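Local coordinates for protein type I polyketide synthase PikAII (Streptomyces venezuelae, PDB 3QP9) that carries a C2-type ketoreductase domain of a modular polyketide synthase, which probably epimerises the alpha-carbon of polyketide intermediates rather than reducing their ketones, at residues V54-D59 against L111-W116; A115-A120 against F128-G133; G123-F128 against K373-L378; V439-W444 against R464-A469. All coordinates share one frame; numbering follows the deposited sequence.

Contact 1. Residues V54-D59 against L111-W116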
loop_
_atom_site.group_PDB
_atom_site.type_symbol
_atom_site.label_atom_id
_atom_site.label_comp_id
_atom_site.label_asym_id
_atom_site.label_seq_id
_atom_site.Cartn_x
_atom_site.Cartn_y
_atom_site.Cartn_z
ATOM N N VAL A 54 17.700 -0.940 -18.697
ATOM C CA VAL A 54 17.614 -1.390 -17.322
ATOM C C VAL A 54 18.114 -0.288 -16.447
ATOM O O VAL A 54 19.266 0.087 -16.520
ATOM C CB VAL A 54 18.330 -2.728 -17.092
ATOM C CG1 VAL A 54 18.201 -3.223 -15.605
ATOM C CG2 VAL A 54 17.809 -3.723 -18.105
ATOM N N VAL A 55 17.207 0.316 -15.709
ATOM C CA VAL A 55 17.570 1.342 -14.789
ATOM C C VAL A 55 17.916 0.858 -13.413
ATOM O O VAL A 55 17.023 0.489 -12.690
ATOM C CB VAL A 55 16.469 2.342 -14.665
ATOM C CG1 VAL A 55 16.984 3.602 -13.990
ATOM C CG2 VAL A 55 15.909 2.633 -16.033
ATOM N N VAL A 56 19.199 0.954 -13.042
ATOM C CA VAL A 56 19.769 0.433 -11.820
ATOM C C VAL A 56 20.229 1.598 -10.930
ATOM O O VAL A 56 20.767 2.600 -11.426
ATOM C CB VAL A 56 20.960 -0.457 -12.207
ATOM C CG1 VAL A 56 21.541 -1.210 -11.047
ATOM C CG2 VAL A 56 20.485 -1.419 -13.284
ATOM N N PRO A 57 19.998 1.514 -9.602
ATOM C CA PRO A 57 20.580 2.555 -8.762
ATOM C C PRO A 57 22.117 2.413 -8.771
ATOM O O PRO A 57 22.635 1.290 -8.766
ATOM C CB PRO A 57 19.960 2.313 -7.387
ATOM C CG PRO A 57 18.783 1.464 -7.634
ATOM C CD PRO A 57 19.100 0.631 -8.851
ATOM N N GLU A 58 22.802 3.560 -8.854
ATOM C CA GLU A 58 24.270 3.680 -9.065
ATOM C C GLU A 58 25.204 2.721 -8.332
ATOM O O GLU A 58 25.951 1.977 -8.960
ATOM C CB GLU A 58 24.736 5.107 -8.752
ATOM C CG GLU A 58 25.958 5.538 -9.567
ATOM C CD GLU A 58 26.064 7.036 -9.656
ATOM O OE1 GLU A 58 25.347 7.713 -8.882
ATOM O OE2 GLU A 58 26.852 7.532 -10.496
ATOM N N ASP A 59 25.179 2.763 -7.006
ATOM C CA ASP A 59 26.106 1.962 -6.200
ATOM C C ASP A 59 25.651 0.497 -6.109
ATOM O O ASP A 59 26.195 -0.303 -5.321
ATOM C CB ASP A 59 26.362 2.612 -4.821
ATOM C CG ASP A 59 25.076 2.972 -4.076
ATOM O OD1 ASP A 59 24.099 3.441 -4.727
ATOM O OD2 ASP A 59 25.059 2.790 -2.824
ATOM N N LEU A 111 12.844 -1.450 -17.651
ATOM C CA LEU A 111 12.838 -2.304 -16.481
ATOM C C LEU A 111 13.513 -1.525 -15.407
ATOM O O LEU A 111 14.722 -1.318 -15.464
ATOM C CB LEU A 111 13.661 -3.563 -16.699
ATOM C CG LEU A 111 13.440 -4.580 -15.559
ATOM C CD1 LEU A 111 11.982 -4.907 -15.414
ATOM C CD2 LEU A 111 14.249 -5.831 -15.867
ATOM N N SER A 112 12.754 -1.067 -14.443
ATOM C CA SER A 112 13.361 -0.315 -13.320
ATOM C C SER A 112 13.764 -1.228 -12.192
ATOM O O SER A 112 12.888 -1.956 -11.621
ATOM C CB SER A 112 12.381 0.671 -12.795
ATOM O OG SER A 112 12.919 1.343 -11.676
ATOM N N LEU A 113 15.058 -1.236 -11.836
ATOM C CA LEU A 113 15.429 -1.916 -10.559
ATOM C C LEU A 113 15.518 -0.898 -9.401
ATOM O O LEU A 113 16.152 -1.200 -8.383
ATOM C CB LEU A 113 16.759 -2.725 -10.722
ATOM C CG LEU A 113 16.823 -3.704 -11.913
ATOM C CD1 LEU A 113 18.120 -4.552 -11.873
ATOM C CD2 LEU A 113 15.615 -4.688 -11.957
ATOM N N LEU A 114 14.961 0.302 -9.563
ATOM C CA LEU A 114 15.204 1.404 -8.576
ATOM C C LEU A 114 14.659 1.108 -7.183
ATOM O O LEU A 114 15.188 1.599 -6.199
ATOM C CB LEU A 114 14.645 2.775 -9.025
ATOM C CG LEU A 114 15.321 3.384 -10.283
ATOM C CD1 LEU A 114 14.568 4.621 -10.733
ATOM C CD2 LEU A 114 16.845 3.725 -9.955
ATOM N N ALA A 115 13.614 0.286 -7.111
ATOM C CA ALA A 115 13.008 -0.033 -5.801
ATOM C C ALA A 115 13.988 -0.786 -4.877
ATOM O O ALA A 115 13.818 -0.753 -3.644
ATOM C CB ALA A 115 11.690 -0.833 -6.048
ATOM N N TRP A 116 15.023 -1.405 -5.472
ATOM C CA TRP A 116 15.974 -2.191 -4.699
ATOM C C TRP A 116 16.815 -1.324 -3.808
ATOM O O TRP A 116 17.379 -1.832 -2.852
ATOM C CB TRP A 116 16.898 -3.066 -5.544
ATOM C CG TRP A 116 16.157 -4.057 -6.348
ATOM C CD1 TRP A 116 14.788 -4.215 -6.438
ATOM C CD2 TRP A 116 16.734 -5.024 -7.198
ATOM N NE1 TRP A 116 14.491 -5.251 -7.321
ATOM C CE2 TRP A 116 15.678 -5.743 -7.803
ATOM C CE3 TRP A 116 18.044 -5.334 -7.538
ATOM C CZ2 TRP A 116 15.906 -6.741 -8.722
ATOM C CZ3 TRP A 116 18.265 -6.328 -8.471
ATOM C CH2 TRP A 116 17.207 -7.059 -9.000
#
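Val-54 and Val-55 pair in parallel with Leu-111 and Ser-112, neighbouring strands of the Rossmann-like N-terminal half of the protein, consistent with the structural subdomain of modular ketoreductases. The backbone of Val-55 supplies both bonds of the ladder: its N donates to Leu-111 O at 3.0 Å, and its O accepts from Leu-113 N at 2.8 Å. Just beyond, Ser-112 OG takes the N-H of Leu-114 at 3.1 Å, nearly straight at 162°, in an ST turn that leads from strand 109-112 into the 3-10 segment 114-116.

Side chains sort onto the two faces. With its CG1 held anti to the backbone N (chi1 -179°), Val-54 crosses Leu-113 and meets CD1 of that leucine at 4.0 Å, while helix 65-73 covers this face through Val-67, Leu-68 and Leu-71. Leu-113 CD1 also lies alongside Val-56 CG2, and Leu-113 CB sits over the centre of the Trp-116 indole, 4.1 Å above the plane. On the other face, Val-55 CG1 touches Leu-114 CD2 at 4.0 Å, beneath helix 130-144. Leu-114 CD2 then reaches Pro-57 CG at 3.8 Å. Two backbone bonds thus set the parallel register, and Val-54, Val-55, Leu-113 and Leu-114 make a buried apolar join; Pro-57, having no N-H, adds van der Waals contact, its CD on Leu-113 O.

Contact 2. Residues A115-A120 against F128-G133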
loop_
_atom_site.group_PDB
_atom_site.type_symbol
_atom_site.label_atom_id
_atom_site.label_comp_id
_atom_site.label_asym_id
_atom_site.label_seq_id
_atom_site.Cartn_x
_atom_site.Cartn_y
_atom_site.Cartn_z
ATOM N N ALA A 115 13.614 0.286 -7.111
ATOM C CA ALA A 115 13.008 -0.033 -5.801
ATOM C C ALA A 115 13.988 -0.786 -4.877
ATOM O O ALA A 115 13.818 -0.753 -3.644
ATOM C CB ALA A 115 11.690 -0.833 -6.048
ATOM N N TRP A 116 15.023 -1.405 -5.472
ATOM C CA TRP A 116 15.974 -2.191 -4.699
ATOM C C TRP A 116 16.815 -1.324 -3.808
ATOM O O TRP A 116 17.379 -1.832 -2.852
ATOM C CB TRP A 116 16.898 -3.066 -5.544
ATOM C CG TRP A 116 16.157 -4.057 -6.348
ATOM C CD1 TRP A 116 14.788 -4.215 -6.438
ATOM C CD2 TRP A 116 16.734 -5.024 -7.198
ATOM N NE1 TRP A 116 14.491 -5.251 -7.321
ATOM C CE2 TRP A 116 15.678 -5.743 -7.803
ATOM C CE3 TRP A 116 18.044 -5.334 -7.538
ATOM C CZ2 TRP A 116 15.906 -6.741 -8.722
ATOM C CZ3 TRP A 116 18.265 -6.328 -8.471
ATOM C CH2 TRP A 116 17.207 -7.059 -9.000
ATOM N N ASP A 117 16.836 -0.027 -4.090
ATOM C CA ASP A 117 17.513 0.889 -3.232
ATOM C C ASP A 117 16.674 1.196 -1.977
ATOM O O ASP A 117 15.887 2.130 -1.935
ATOM C CB ASP A 117 17.901 2.168 -3.977
ATOM C CG ASP A 117 18.826 3.095 -3.132
ATOM O OD1 ASP A 117 19.053 2.836 -1.925
ATOM O OD2 ASP A 117 19.368 4.068 -3.705
ATOM N N GLU A 118 16.975 0.484 -0.915
ATOM C CA GLU A 118 16.302 0.700 0.358
ATOM C C GLU A 118 16.944 1.704 1.289
ATOM O O GLU A 118 16.524 1.852 2.451
ATOM C CB GLU A 118 16.227 -0.625 1.092
ATOM C CG GLU A 118 15.764 -1.700 0.213
ATOM C CD GLU A 118 14.254 -1.920 0.377
ATOM O OE1 GLU A 118 13.460 -0.914 0.239
ATOM O OE2 GLU A 118 13.924 -3.083 0.705
ATOM N N SER A 119 17.950 2.400 0.799
ATOM C CA SER A 119 18.689 3.336 1.638
ATOM C C SER A 119 17.818 4.487 2.086
ATOM O O SER A 119 16.911 4.889 1.396
ATOM C CB SER A 119 19.941 3.865 0.880
ATOM O OG SER A 119 19.535 4.716 -0.167
ATOM N N ALA A 120 18.130 5.028 3.252
ATOM C CA ALA A 120 17.532 6.290 3.723
ATOM C C ALA A 120 17.773 7.509 2.843
ATOM O O ALA A 120 18.869 7.732 2.300
ATOM C CB ALA A 120 18.006 6.611 5.149
ATOM N N PHE A 128 9.989 5.843 3.919
ATOM C CA PHE A 128 10.388 6.405 2.598
ATOM C C PHE A 128 11.853 6.059 2.337
ATOM O O PHE A 128 12.694 6.224 3.241
ATOM C CB PHE A 128 10.186 7.916 2.554
ATOM C CG PHE A 128 10.530 8.516 1.215
ATOM C CD1 PHE A 128 9.577 8.544 0.197
ATOM C CD2 PHE A 128 11.778 9.070 0.989
ATOM C CE1 PHE A 128 9.864 9.110 -1.058
ATOM C CE2 PHE A 128 12.061 9.629 -0.269
ATOM C CZ PHE A 128 11.099 9.619 -1.289
ATOM N N THR A 129 12.157 5.497 1.160
ATOM C CA THR A 129 13.575 5.166 0.782
ATOM C C THR A 129 13.989 5.904 -0.481
ATOM O O THR A 129 13.145 6.535 -1.138
ATOM C CB THR A 129 13.855 3.632 0.550
ATOM O OG1 THR A 129 13.351 3.207 -0.715
ATOM C CG2 THR A 129 13.300 2.743 1.670
ATOM N N ARG A 130 15.276 5.848 -0.834
ATOM C CA ARG A 130 15.730 6.590 -2.026
ATOM C C ARG A 130 15.089 5.987 -3.267
ATOM O O ARG A 130 14.700 6.690 -4.198
ATOM C CB ARG A 130 17.235 6.538 -2.116
ATOM C CG ARG A 130 17.937 7.501 -1.117
ATOM C CD ARG A 130 19.467 7.583 -1.418
ATOM N NE ARG A 130 20.282 7.890 -0.220
ATOM C CZ ARG A 130 21.492 8.465 -0.229
ATOM N NH1 ARG A 130 22.127 8.698 0.917
ATOM N NH2 ARG A 130 22.065 8.816 -1.370
ATOM N N GLY A 131 14.962 4.658 -3.245
ATOM C CA GLY A 131 14.233 3.908 -4.296
ATOM C C GLY A 131 12.788 4.327 -4.519
ATOM O O GLY A 131 12.326 4.293 -5.650
ATOM N N THR A 132 12.076 4.690 -3.447
ATOM C CA THR A 132 10.722 5.235 -3.547
ATOM C C THR A 132 10.685 6.551 -4.391
ATOM O O THR A 132 9.852 6.698 -5.319
ATOM C CB THR A 132 10.114 5.514 -2.156
ATOM O OG1 THR A 132 10.498 4.488 -1.203
ATOM C CG2 THR A 132 8.579 5.542 -2.224
ATOM N N GLY A 133 11.536 7.507 -3.995
ATOM C CA GLY A 133 11.687 8.818 -4.700
ATOM C C GLY A 133 12.134 8.611 -6.119
ATOM O O GLY A 133 11.507 9.107 -7.038
#
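Asp-117 and Ser-119 offer their backbone carbonyls to the N-terminus of helix 130-144, with Thr-129 at the N-cap position, and Ala-120 offers its own to the Arg-130 side chain, in the loop that follows strand 109-112 of the Rossmann-like N-terminal half. Asp-117 O is gripped twice: Gly-131 N donates to it at 3.0 Å in the carbonyl plane, and Thr-129 OG1 donates at 3.0 Å from a position tilted 15° out of that plane. Thr-129 can do this because its hydroxyl stands between its own N and carbonyl carbon (chi1 77°), while CG2 is turned to Glu-118 O. One residue on, Arg-130 N bonds to Ser-119 O at 2.9 Å. The amides of Arg-130 and Gly-131 are thereby satisfied by the loop.

The loop is shaped from within by an Asx turn. Asp-117 OD1 accepts from Ser-119 N on its anti side and from Ser-119 OG, at 2.6 Å, on its syn side, both from the same face of the carboxylate. The other oxygen, Asp-117 OD2, packs against Arg-130 CB at 3.6 Å. Glu-118 OE1 lies against Thr-129 CG2, buried without a polar partner, whereas OE2 is bound by Ser-169 and Gln-172. Past Ser-119 the arginine chain runs extended, and Arg-130 NE donates to Ala-120 O at 2.9 Å, the carbonyl oxygen lying at the guanidinium edge, only 12° out of its plane.

Contact 3. Residues G123-F128 against K373-L378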
loop_
_atom_site.group_PDB
_atom_site.type_symbol
_atom_site.label_atom_id
_atom_site.label_comp_id
_atom_site.label_asym_id
_atom_site.label_seq_id
_atom_site.Cartn_x
_atom_site.Cartn_y
_atom_site.Cartn_z
ATOM N N GLY A 123 16.509 13.816 3.308
ATOM C CA GLY A 123 15.518 14.783 3.776
ATOM C C GLY A 123 14.396 14.190 4.633
ATOM O O GLY A 123 13.527 14.924 5.054
ATOM N N HIS A 124 14.396 12.869 4.868
ATOM C CA HIS A 124 13.122 12.197 5.217
ATOM C C HIS A 124 13.270 10.941 6.073
ATOM O O HIS A 124 14.223 10.216 5.904
ATOM C CB HIS A 124 12.335 11.882 3.946
ATOM C CG HIS A 124 11.932 13.104 3.152
ATOM N ND1 HIS A 124 12.555 13.463 1.971
ATOM C CD2 HIS A 124 10.956 14.020 3.351
ATOM C CE1 HIS A 124 11.996 14.558 1.490
ATOM N NE2 HIS A 124 11.020 14.915 2.305
ATOM N N PRO A 125 12.346 10.721 7.036
ATOM C CA PRO A 125 12.454 9.536 7.925
ATOM C C PRO A 125 12.062 8.236 7.188
ATOM O O PRO A 125 11.517 8.309 6.087
ATOM C CB PRO A 125 11.469 9.844 9.067
ATOM C CG PRO A 125 10.464 10.745 8.502
ATOM C CD PRO A 125 11.215 11.589 7.399
ATOM N N ALA A 126 12.344 7.068 7.774
ATOM C CA ALA A 126 11.814 5.828 7.244
ATOM C C ALA A 126 10.244 5.872 7.376
ATOM O O ALA A 126 9.698 6.509 8.321
ATOM C CB ALA A 126 12.424 4.642 7.979
ATOM N N PRO A 127 9.507 5.169 6.478
ATOM C CA PRO A 127 9.992 4.073 5.591
ATOM C C PRO A 127 10.281 4.572 4.194
ATOM O O PRO A 127 10.778 3.814 3.365
ATOM C CB PRO A 127 8.771 3.092 5.546
ATOM C CG PRO A 127 7.550 3.963 5.719
ATOM C CD PRO A 127 8.013 5.220 6.510
ATOM N N PHE A 128 9.989 5.843 3.919
ATOM C CA PHE A 128 10.388 6.405 2.598
ATOM C C PHE A 128 11.853 6.059 2.337
ATOM O O PHE A 128 12.694 6.224 3.241
ATOM C CB PHE A 128 10.186 7.916 2.554
ATOM C CG PHE A 128 10.530 8.516 1.215
ATOM C CD1 PHE A 128 9.577 8.544 0.197
ATOM C CD2 PHE A 128 11.778 9.070 0.989
ATOM C CE1 PHE A 128 9.864 9.110 -1.058
ATOM C CE2 PHE A 128 12.061 9.629 -0.269
ATOM C CZ PHE A 128 11.099 9.619 -1.289
ATOM N N LYS A 373 1.348 8.907 6.631
ATOM C CA LYS A 373 0.492 7.716 6.628
ATOM C C LYS A 373 1.162 6.508 7.271
ATOM O O LYS A 373 0.518 5.659 7.921
ATOM C CB LYS A 373 -0.026 7.343 5.228
ATOM C CG LYS A 373 -1.105 8.212 4.598
ATOM C CD LYS A 373 -2.251 8.634 5.511
ATOM C CE LYS A 373 -3.516 7.853 5.287
ATOM N NZ LYS A 373 -4.660 8.464 6.030
ATOM N N ALA A 374 2.460 6.454 7.151
ATOM C CA ALA A 374 3.198 5.235 7.532
ATOM C C ALA A 374 4.253 5.288 8.635
ATOM O O ALA A 374 4.565 4.246 9.216
ATOM C CB ALA A 374 3.831 4.632 6.272
ATOM N N THR A 375 4.869 6.419 8.899
ATOM C CA THR A 375 6.011 6.448 9.875
ATOM C C THR A 375 5.609 6.107 11.326
ATOM O O THR A 375 6.360 5.363 12.079
ATOM C CB THR A 375 6.754 7.800 9.835
ATOM O OG1 THR A 375 7.394 7.893 8.540
ATOM C CG2 THR A 375 7.838 7.880 10.943
ATOM N N ALA A 376 4.489 6.669 11.755
ATOM C CA ALA A 376 4.015 6.289 13.101
ATOM C C ALA A 376 3.721 4.780 13.241
ATOM O O ALA A 376 3.974 4.144 14.276
ATOM C CB ALA A 376 2.839 7.181 13.510
ATOM N N ALA A 377 3.169 4.178 12.177
ATOM C CA ALA A 377 2.835 2.784 12.181
ATOM C C ALA A 377 4.107 2.002 12.194
ATOM O O ALA A 377 4.182 1.000 12.893
ATOM C CB ALA A 377 1.937 2.414 10.935
ATOM N N LEU A 378 5.121 2.518 11.492
ATOM C CA LEU A 378 6.460 1.898 11.530
ATOM C C LEU A 378 6.982 1.823 12.941
ATOM O O LEU A 378 7.385 0.733 13.375
ATOM C CB LEU A 378 7.457 2.569 10.570
ATOM C CG LEU A 378 8.925 2.108 10.734
ATOM C CD1 LEU A 378 9.069 0.785 10.039
ATOM C CD2 LEU A 378 9.839 3.110 10.067
#
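A single hydrogen bond crosses between Ala-126 and Thr-375. Thr-375 OG1 donates to Ala-126 O at 2.7 Å, approaching at a C=O...donor angle of 134° and tilted from the carbonyl plane, so the hydroxyl comes in from one side of the oxygen rather than head-on. The torsion of Thr-375 (chi1 -67°) turns OG1 beside its own backbone N, and the methyl CG2, anti to that N, flanks the same carbonyl oxygen at 3.5 Å. The carbonyl therefore meets both branches of one threonine.

Helix 363-386, to which Thr-375 belongs, is a long helix of the Rossmann-type KR domain between strands 343-348 and 396-402; the loop 123-128 belongs to the N-terminal half, so this contact joins the two halves of the chain. A wider pi-type turn at 373-375 occurs just where the loop docks.

Van der Waals packing surrounds the bond. The peptide between Ala-126 and Pro-127 is cis, which brings the two residues round in a tight bend. Pro-127 CD rests 3.4 Å from Thr-375 OG1, and Pro-125 stands at about a right angle to the same threonine side chain. Two apolar pairs add to the packing. Pro-127 CG meets Ala-374 CB at 3.8 Å, and Phe-421 of helix 413-426 packs on both residues. One turn along from Ala-374, Leu-378 extends CG anti to its backbone N (chi1 171°) and lays CD2 against Ala-126 CB at 3.7 Å. Pro-125 also leans on Thr-371 of helix 363-386.

Contact 4. Residues V439-W444 against R464-A469; sequences VAWSPW and RPLAPA
Leu-466 reaches in between Trp-441, Ser-442 and Trp-444. Its CD2 comes to the edge of the Trp-441 indole, near the ring plane, 3.5 Å from CE3 of that tryptophan, and lies 4.1 Å from Trp-444 CD1. Leu-466 CD1 lies 3.4 Å from Ser-442 OG, which stands between its own N and carbonyl carbon (chi1 65°). The backbone secures this entry: Leu-466 N donates to Pro-443 O at 3.1 Å, almost straight (166°) and onto a lone pair in the carbonyl plane. Trp-444 slides past Pro-468, its CE3 4.0 Å from Pro-468 CA.

Within the first segment, Trp-444 turns its edge to Trp-441: Trp-444 NE1 stands 3.3 Å above one face of Trp-441, offset toward the rim, and Trp-441 CD2 lies in the Trp-444 plane. The opposite face of Trp-441 takes Val-439 CG1. Strand 435-441 here leaves the Rossmann-type sheet of the KR domain, and the chain returns after helix 453-460, which probably corresponds to the lid helix of related ketoreductases, to begin helix 468-481 from the N-cap Ala-467. In the outer shell, Ala-471 packs on both tryptophans, Leu-475 on Trp-441 and Leu-472 on Trp-444.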
loop_
_atom_site.group_PDB
_atom_site.type_symbol
_atom_site.label_atom_id
_atom_site.label_comp_id
_atom_site.label_asym_id
_atom_site.label_seq_id
_atom_site.Cartn_x
_atom_site.Cartn_y
_atom_site.Cartn_z
ATOM N N VAL A 439 -6.753 -2.793 7.696
ATOM C CA VAL A 439 -8.042 -2.743 6.999
ATOM C C VAL A 439 -8.074 -1.611 5.943
ATOM O O VAL A 439 -7.894 -0.415 6.257
ATOM C CB VAL A 439 -9.203 -2.572 7.971
ATOM C CG1 VAL A 439 -10.469 -2.553 7.208
ATOM C CG2 VAL A 439 -9.261 -3.819 8.997
ATOM N N ALA A 440 -8.319 -1.960 4.674
ATOM C CA ALA A 440 -8.294 -0.918 3.614
ATOM C C ALA A 440 -9.721 -0.458 3.406
ATOM O O ALA A 440 -10.511 -1.163 2.877
ATOM C CB ALA A 440 -7.761 -1.503 2.338
ATOM N N TRP A 441 -10.031 0.781 3.732
ATOM C CA TRP A 441 -11.392 1.292 3.724
ATOM C C TRP A 441 -11.679 2.150 2.529
ATOM O O TRP A 441 -10.799 2.846 1.980
ATOM C CB TRP A 441 -11.578 2.206 4.913
ATOM C CG TRP A 441 -11.424 1.561 6.277
ATOM C CD1 TRP A 441 -10.333 1.655 7.122
ATOM C CD2 TRP A 441 -12.455 0.902 7.045
ATOM N NE1 TRP A 441 -10.604 1.029 8.316
ATOM C CE2 TRP A 441 -11.914 0.620 8.323
ATOM C CE3 TRP A 441 -13.784 0.558 6.773
ATOM C CZ2 TRP A 441 -12.659 -0.056 9.353
ATOM C CZ3 TRP A 441 -14.560 -0.072 7.805
ATOM C CH2 TRP A 441 -13.971 -0.428 9.038
ATOM N N SER A 442 -12.931 2.102 2.097
ATOM C CA SER A 442 -13.399 3.116 1.222
ATOM C C SER A 442 -13.819 4.275 2.097
ATOM O O SER A 442 -13.995 4.094 3.285
ATOM C CB SER A 442 -14.557 2.584 0.319
ATOM O OG SER A 442 -15.681 2.264 1.072
ATOM N N PRO A 443 -13.980 5.493 1.522
ATOM C CA PRO A 443 -14.268 6.623 2.433
ATOM C C PRO A 443 -15.533 6.533 3.262
ATOM O O PRO A 443 -16.582 6.131 2.776
ATOM C CB PRO A 443 -14.388 7.830 1.445
ATOM C CG PRO A 443 -13.390 7.484 0.317
ATOM C CD PRO A 443 -13.616 5.943 0.176
ATOM N N TRP A 444 -15.447 7.033 4.491
ATOM C CA TRP A 444 -16.575 7.094 5.431
ATOM C C TRP A 444 -17.381 8.376 5.240
ATOM O O TRP A 444 -16.815 9.428 4.934
ATOM C CB TRP A 444 -16.023 7.160 6.815
ATOM C CG TRP A 444 -15.411 5.855 7.315
ATOM C CD1 TRP A 444 -14.707 4.896 6.573
ATOM C CD2 TRP A 444 -15.366 5.410 8.673
ATOM N NE1 TRP A 444 -14.272 3.894 7.414
ATOM C CE2 TRP A 444 -14.660 4.174 8.690
ATOM C CE3 TRP A 444 -15.863 5.934 9.883
ATOM C CZ2 TRP A 444 -14.430 3.442 9.879
ATOM C CZ3 TRP A 444 -15.651 5.195 11.064
ATOM C CH2 TRP A 444 -14.927 3.969 11.054
ATOM N N ARG A 464 -20.206 4.280 -2.363
ATOM C CA ARG A 464 -21.192 4.872 -1.439
ATOM C C ARG A 464 -20.517 5.079 -0.079
ATOM O O ARG A 464 -20.094 4.087 0.525
ATOM C CB ARG A 464 -22.437 3.962 -1.295
ATOM C CG ARG A 464 -23.637 4.681 -0.568
ATOM C CD ARG A 464 -24.859 3.848 -0.063
ATOM N NE ARG A 464 -25.713 3.339 -1.135
ATOM C CZ ARG A 464 -26.829 3.925 -1.559
ATOM N NH1 ARG A 464 -27.234 5.069 -0.999
ATOM N NH2 ARG A 464 -27.537 3.382 -2.548
ATOM N N PRO A 465 -20.414 6.341 0.422
ATOM C CA PRO A 465 -19.744 6.526 1.721
ATOM C C PRO A 465 -20.308 5.647 2.810
ATOM O O PRO A 465 -21.539 5.408 2.857
ATOM C CB PRO A 465 -20.001 7.995 2.074
ATOM C CG PRO A 465 -20.358 8.666 0.715
ATOM C CD PRO A 465 -20.484 7.633 -0.328
ATOM N N LEU A 466 -19.380 5.125 3.623
ATOM C CA LEU A 466 -19.714 4.161 4.685
ATOM C C LEU A 466 -20.352 4.850 5.869
ATOM O O LEU A 466 -19.737 5.732 6.476
ATOM C CB LEU A 466 -18.455 3.398 5.167
ATOM C CG LEU A 466 -17.955 2.142 4.456
ATOM C CD1 LEU A 466 -18.418 1.916 2.998
ATOM C CD2 LEU A 466 -16.452 1.657 4.784
ATOM N N ALA A 467 -21.527 4.374 6.289
ATOM C CA ALA A 467 -22.002 4.862 7.633
ATOM C C ALA A 467 -21.034 4.348 8.734
ATOM O O ALA A 467 -20.565 3.216 8.679
ATOM C CB ALA A 467 -23.397 4.457 7.938
ATOM N N PRO A 468 -20.700 5.234 9.684
ATOM C CA PRO A 468 -19.689 5.008 10.709
ATOM C C PRO A 468 -20.066 3.798 11.553
ATOM O O PRO A 468 -19.235 2.915 11.751
ATOM C CB PRO A 468 -19.696 6.331 11.509
ATOM C CG PRO A 468 -19.988 7.359 10.411
ATOM C CD PRO A 468 -20.982 6.681 9.485
ATOM N N ALA A 469 -21.320 3.721 11.952
ATOM C CA ALA A 469 -21.810 2.590 12.724
ATOM C C ALA A 469 -21.630 1.222 12.036
ATOM O O ALA A 469 -21.203 0.229 12.682
ATOM C CB ALA A 469 -23.313 2.806 13.022
#

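The second segment of contact 1 overlaps the first of contact 2, sharing Ala-115 and Trp-116; their centres are 10 Å apart and they pack through Pro-57 CG and Asp-117 CB at 3.8 Å. Contact 3 continues the same loop, sharing Phe-128 with contact 2 at a centre distance of about 12 Å, and carries it to helix 363-386. There Lys-373 touches Tyr-415 of helix 413-426; the two probably occupy the positions of the active-site lysine and tyrosine of related ketoreductases, next to contact 3. Contact 4 lies in the C-terminal half, its centre about 25 Å from that of contact 3 and 38 Å from that of contact 1.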